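Local coordinates for structural protein ORF131 (Acidianus two-tailed virus, PDB 3FAJ) that serves as a structural component of the virion of an archaeal virus and probably binds DNA, at residues G33-I38 / A120-P125; L54-E59 / A77-I82. One frame throughout, in Å; residues are numbered along the deposited sequence.

Contact 1. Residues G33-I38 / A120-P125; sequences GGAVKI and AFLASP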
loop_
_atom_site.group_PDB
_atom_site.type_symbol
_atom_site.label_atom_id
_atom_site.label_comp_id
_atom_site.label_asym_id
_atom_site.label_seq_id
_atom_site.Cartn_x
_atom_site.Cartn_y
_atom_site.Cartn_z
ATOM N N GLY A 33 2.993 5.448 7.034
ATOM C CA GLY A 33 4.259 5.881 6.403
ATOM C C GLY A 33 5.027 4.705 5.817
ATOM O O GLY A 33 5.597 4.805 4.705
ATOM N N GLY A 34 5.038 3.583 6.551
ATOM C CA GLY A 34 5.730 2.371 6.091
ATOM C C GLY A 34 5.069 1.839 4.820
ATOM O O GLY A 34 5.755 1.405 3.889
ATOM N N ALA A 35 3.743 1.886 4.779
ATOM C CA ALA A 35 3.006 1.490 3.581
ATOM C C ALA A 35 3.392 2.402 2.405
ATOM O O ALA A 35 3.655 1.907 1.314
ATOM C CB ALA A 35 1.492 1.505 3.846
ATOM N N VAL A 36 3.444 3.716 2.624
ATOM C CA VAL A 36 3.790 4.661 1.530
ATOM C C VAL A 36 5.205 4.360 0.988
ATOM O O VAL A 36 5.446 4.408 -0.232
ATOM C CB VAL A 36 3.670 6.114 1.995
ATOM C CG1 VAL A 36 4.286 7.077 0.978
ATOM C CG2 VAL A 36 2.205 6.466 2.244
ATOM N N LYS A 37 6.126 3.994 1.876
ATOM C CA LYS A 37 7.474 3.631 1.425
ATOM C C LYS A 37 7.419 2.414 0.502
ATOM O O LYS A 37 8.077 2.402 -0.548
ATOM C CB LYS A 37 8.405 3.391 2.610
ATOM C CG LYS A 37 8.831 4.682 3.270
ATOM C CD LYS A 37 9.578 4.409 4.536
ATOM C CE LYS A 37 9.828 5.711 5.251
ATOM N NZ LYS A 37 10.182 5.440 6.651
ATOM N N ILE A 38 6.637 1.406 0.878
ATOM C CA ILE A 38 6.444 0.196 0.062
ATOM C C ILE A 38 5.816 0.596 -1.281
ATOM O O ILE A 38 6.267 0.154 -2.352
ATOM C CB ILE A 38 5.584 -0.876 0.786
ATOM C CG1 ILE A 38 6.338 -1.468 1.984
ATOM C CG2 ILE A 38 5.131 -2.004 -0.199
ATOM C CD1 ILE A 38 5.416 -2.118 3.055
ATOM N N ALA A 120 -2.463 9.010 -0.980
ATOM C CA ALA A 120 -2.420 10.354 -0.380
ATOM C C ALA A 120 -2.917 10.325 1.067
ATOM O O ALA A 120 -2.404 11.049 1.921
ATOM C CB ALA A 120 -3.260 11.301 -1.178
ATOM N N PHE A 121 -3.945 9.531 1.314
ATOM C CA PHE A 121 -4.509 9.405 2.660
ATOM C C PHE A 121 -3.464 8.827 3.602
ATOM O O PHE A 121 -3.267 9.320 4.712
ATOM C CB PHE A 121 -5.765 8.529 2.631
ATOM C CG PHE A 121 -6.358 8.277 3.987
ATOM C CD1 PHE A 121 -7.035 9.296 4.657
ATOM C CD2 PHE A 121 -6.257 7.025 4.585
ATOM C CE1 PHE A 121 -7.602 9.064 5.917
ATOM C CE2 PHE A 121 -6.806 6.786 5.855
ATOM C CZ PHE A 121 -7.496 7.814 6.501
ATOM N N LEU A 122 -2.775 7.795 3.154
ATOM C CA LEU A 122 -1.761 7.159 3.981
ATOM C C LEU A 122 -0.575 8.084 4.210
ATOM O O LEU A 122 0.018 8.083 5.291
ATOM C CB LEU A 122 -1.298 5.858 3.343
ATOM C CG LEU A 122 -2.379 4.745 3.361
ATOM C CD1 LEU A 122 -1.931 3.679 2.421
ATOM C CD2 LEU A 122 -2.620 4.138 4.755
ATOM N N ALA A 123 -0.260 8.890 3.202
ATOM C CA ALA A 123 0.858 9.817 3.268
ATOM C C ALA A 123 0.540 11.061 4.110
ATOM O O ALA A 123 1.450 11.761 4.568
ATOM C CB ALA A 123 1.279 10.202 1.839
ATOM N N SER A 124 -0.750 11.346 4.311
ATOM C CA SER A 124 -1.183 12.616 4.900
ATOM C C SER A 124 -0.716 12.751 6.347
ATOM O O SER A 124 -0.685 11.753 7.061
ATOM C CB SER A 124 -2.712 12.765 4.849
ATOM O OG SER A 124 -3.335 11.908 5.790
ATOM N N PRO A 125 -0.337 13.979 6.762
ATOM C CA PRO A 125 0.057 14.225 8.158
ATOM C C PRO A 125 -0.929 13.669 9.171
ATOM O O PRO A 125 -0.511 13.000 10.132
ATOM C CB PRO A 125 0.114 15.754 8.238
ATOM C CG PRO A 125 0.500 16.169 6.891
ATOM C CD PRO A 125 -0.200 15.200 5.947
#
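Val36 sets its CG2 methyl over one face of the peptide that joins Leu122 to Ala123, almost straight above Ala123 N at 3.6 Å. Van der Waals contact with the face of an amide plane suits a methyl group, which asks nothing of the amide's polar atoms. Leu122 O of this amide accepts a hydrogen bond from Gln128 NE2 in the following helix; Gly33 N comes no nearer to Leu122 O than 4.3 Å, too far for a bond. The preceding carbonyl is shared: Phe121 O takes Ser124 N and Ser124 OG from the same face of its plane, the hydroxyl at 2.8 Å and tilted 23° from that plane. The ring of Phe121 turns instead to Arg70 and Ala74 on helix 69-86.

From the same place over the amide, the methyl also touches two side-chain carbons, with Leu122 CB at 3.7 Å from Val36 CG2 and Ala123 CB at 3.9 Å from it. It gets there because the first torsion of Val36, 169°, sets CG2 anti to the carbonyl carbon while CG1 takes the place anti to the backbone N. Val36 and Leu122 run alongside each other, pointing opposite ways. Further inward, Leu122 CD1 approaches Ala35 CB at 4.3 Å; a small buried alanine fits under the longer leucine here, and both also touch helix 69-86. Where the backbones are nearest, a glycine faces an alanine, and Gly33 CA lies 6.1 Å from Ala123 CA.

Ser124 follows the last residue of helix 113-123 and is the N-cap of helix 125-132. The whole is apolar helix-to-helix packing in a helical bundle, joining the first helix of the modelled chain, 31-43, to the C-terminal end of helix 113-123.

Contact 2. Residues L54-E59 / A77-I82; sequences LKLAGE and AIVKMI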
loop_
_atom_site.group_PDB
_atom_site.type_symbol
_atom_site.label_atom_id
_atom_site.label_comp_id
_atom_site.label_asym_id
_atom_site.label_seq_id
_atom_site.Cartn_x
_atom_site.Cartn_y
_atom_site.Cartn_z
ATOM N N LEU A 54 2.358 -8.909 -0.062
ATOM C CA LEU A 54 2.684 -9.554 1.219
ATOM C C LEU A 54 3.198 -8.494 2.202
ATOM O O LEU A 54 2.811 -8.490 3.380
ATOM C CB LEU A 54 3.736 -10.641 1.015
ATOM C CG LEU A 54 3.267 -11.870 0.214
ATOM C CD1 LEU A 54 4.467 -12.709 -0.215
ATOM C CD2 LEU A 54 2.272 -12.703 1.035
ATOM N N LYS A 55 4.055 -7.601 1.712
ATOM C CA LYS A 55 4.595 -6.521 2.538
ATOM C C LYS A 55 3.504 -5.524 2.954
ATOM O O LYS A 55 3.478 -5.110 4.129
ATOM C CB LYS A 55 5.732 -5.782 1.823
ATOM C CG LYS A 55 7.007 -6.594 1.704
ATOM C CD LYS A 55 8.115 -5.760 1.102
ATOM C CE LYS A 55 9.465 -6.420 1.362
ATOM N NZ LYS A 55 10.599 -5.620 0.793
ATOM N N LEU A 56 2.631 -5.128 2.016
ATOM C CA LEU A 56 1.495 -4.244 2.364
ATOM C C LEU A 56 0.595 -4.925 3.379
ATOM O O LEU A 56 0.131 -4.286 4.314
ATOM C CB LEU A 56 0.678 -3.872 1.129
ATOM C CG LEU A 56 1.380 -2.893 0.179
ATOM C CD1 LEU A 56 0.577 -2.776 -1.133
ATOM C CD2 LEU A 56 1.604 -1.482 0.856
ATOM N N ALA A 57 0.348 -6.226 3.198
ATOM C CA ALA A 57 -0.498 -6.975 4.121
ATOM C C ALA A 57 0.079 -6.939 5.550
ATOM O O ALA A 57 -0.676 -6.864 6.534
ATOM C CB ALA A 57 -0.665 -8.421 3.636
ATOM N N GLY A 58 1.407 -6.987 5.647
ATOM C CA GLY A 58 2.112 -6.900 6.939
ATOM C C GLY A 58 1.816 -5.572 7.630
ATOM O O GLY A 58 1.565 -5.535 8.841
ATOM N N GLU A 59 1.867 -4.459 6.792
ATOM C CA GLU A 59 1.514 -3.167 7.414
ATOM C C GLU A 59 0.040 -3.161 7.794
ATOM O O GLU A 59 -0.354 -2.617 8.841
ATOM C CB GLU A 59 1.824 -1.996 6.475
ATOM C CG GLU A 59 3.320 -1.787 6.155
ATOM C CD GLU A 59 4.194 -1.560 7.377
ATOM O OE1 GLU A 59 3.780 -0.847 8.318
ATOM O OE2 GLU A 59 5.308 -2.135 7.404
ATOM N N ALA A 77 -7.568 -1.691 0.513
ATOM C CA ALA A 77 -8.096 -1.272 -0.802
ATOM C C ALA A 77 -6.996 -1.333 -1.858
ATOM O O ALA A 77 -7.236 -1.816 -2.976
ATOM C CB ALA A 77 -8.730 0.147 -0.734
ATOM N N ILE A 78 -5.801 -0.872 -1.503
ATOM C CA ILE A 78 -4.664 -0.878 -2.431
ATOM C C ILE A 78 -4.231 -2.315 -2.770
ATOM O O ILE A 78 -3.985 -2.632 -3.936
ATOM C CB ILE A 78 -3.492 -0.041 -1.897
ATOM C CG1 ILE A 78 -3.907 1.449 -1.886
ATOM C CG2 ILE A 78 -2.234 -0.245 -2.772
ATOM C CD1 ILE A 78 -2.938 2.349 -1.055
ATOM N N VAL A 79 -4.166 -3.165 -1.746
ATOM C CA VAL A 79 -3.800 -4.572 -1.959
ATOM C C VAL A 79 -4.756 -5.211 -2.965
ATOM O O VAL A 79 -4.317 -5.906 -3.895
ATOM C CB VAL A 79 -3.729 -5.373 -0.630
ATOM C CG1 VAL A 79 -3.627 -6.895 -0.897
ATOM C CG2 VAL A 79 -2.546 -4.871 0.220
ATOM N N LYS A 80 -6.055 -4.974 -2.804
ATOM C CA LYS A 80 -7.061 -5.494 -3.736
ATOM C C LYS A 80 -6.806 -5.014 -5.169
ATOM O O LYS A 80 -6.890 -5.787 -6.141
ATOM C CB LYS A 80 -8.449 -5.071 -3.272
ATOM C CG LYS A 80 -9.597 -5.653 -4.113
ATOM C CD LYS A 80 -10.888 -5.770 -3.318
ATOM C CE LYS A 80 -11.305 -4.469 -2.645
ATOM N NZ LYS A 80 -12.787 -4.486 -2.351
ATOM N N MET A 81 -6.494 -3.720 -5.303
ATOM C CA MET A 81 -6.280 -3.137 -6.630
ATOM C C MET A 81 -5.075 -3.775 -7.302
ATOM O O MET A 81 -5.130 -4.129 -8.478
ATOM C CB MET A 81 -6.091 -1.608 -6.546
ATOM C CG MET A 81 -7.418 -0.888 -6.321
ATOM S SD MET A 81 -7.133 0.888 -6.201
ATOM C CE MET A 81 -6.960 1.169 -4.450
ATOM N N ILE A 82 -3.987 -3.932 -6.551
ATOM C CA ILE A 82 -2.770 -4.524 -7.125
ATOM C C ILE A 82 -2.985 -5.997 -7.479
ATOM O O ILE A 82 -2.630 -6.440 -8.572
ATOM C CB ILE A 82 -1.555 -4.351 -6.183
ATOM C CG1 ILE A 82 -1.234 -2.859 -6.000
ATOM C CG2 ILE A 82 -0.333 -5.115 -6.754
ATOM C CD1 ILE A 82 -0.096 -2.578 -5.064
#
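An antiparallel helical hairpin is the element here: helices 51-66 and 69-86, linked by a very short turn, run side by side with local axes 9.9 Å apart and 166° between their directions. Leu56 is the knob that fills the seam between them. Its CB presses on Val79 CG2 at 3.5 Å, tighter than usual carbon contact, and the two side chains lie alongside, pointing opposite ways. The backbones come nearest at this same pair, with Leu56 CA and Val79 CA 6.8 Å apart. A branched but short valine suits this spot, since it brings a methyl to the seam without forcing the helices apart.

Leu56 has CG anti to its carbonyl carbon (chi1 -72°), and the second torsion of 170° carries CD1 onward in an extended chain. That methyl meets three others: Val79 CG2 and Ile82 CD1 each lie 4.0 Å from Leu56 CD1, and Ile78 CG2 is 4.1 Å from it. The side chain of Ile82 lies nearly perpendicular to that of Leu56. Ile75 also touches Leu56, so Ile75, Ile78, Val79 and Ile82 form the four-cornered hole of knobs-into-holes packing. Beta-branched isoleucines and valine give this hole stiff walls.

Outside the seam, Lys55 makes a salt bridge with Glu51 along its own helix, as befits an exposed lysine. On the buried side, Leu56 also meets helix 31-43, and Ile78 reaches Leu39 of that helix and Tyr115 and Ala118 of helix 113-123, so helices 31-43 and 113-123 both pack on the buried side of the hairpin.

Along the chain the order is 33-38, 54-59, 77-82, 120-125, so contact 2 is nested within the loop closed by contact 1. Their centres lie about 13 Å apart, and four helices, 31-43, 51-66, 69-86 and 113-123, take part. The two contacts touch at several points, among them Ile38 CG2 on Leu56 CD2 at 3.7 Å and Leu122 CD1 on Ile78 CD1 at 3.9 Å; Ile38 CD1 also packs on Lys55 and Glu59. The hairpin's helices are thereby each joined to a helix of contact 1, giving one continuous apolar interior. The result is a compact helical bundle in which the first helix packs against a late one.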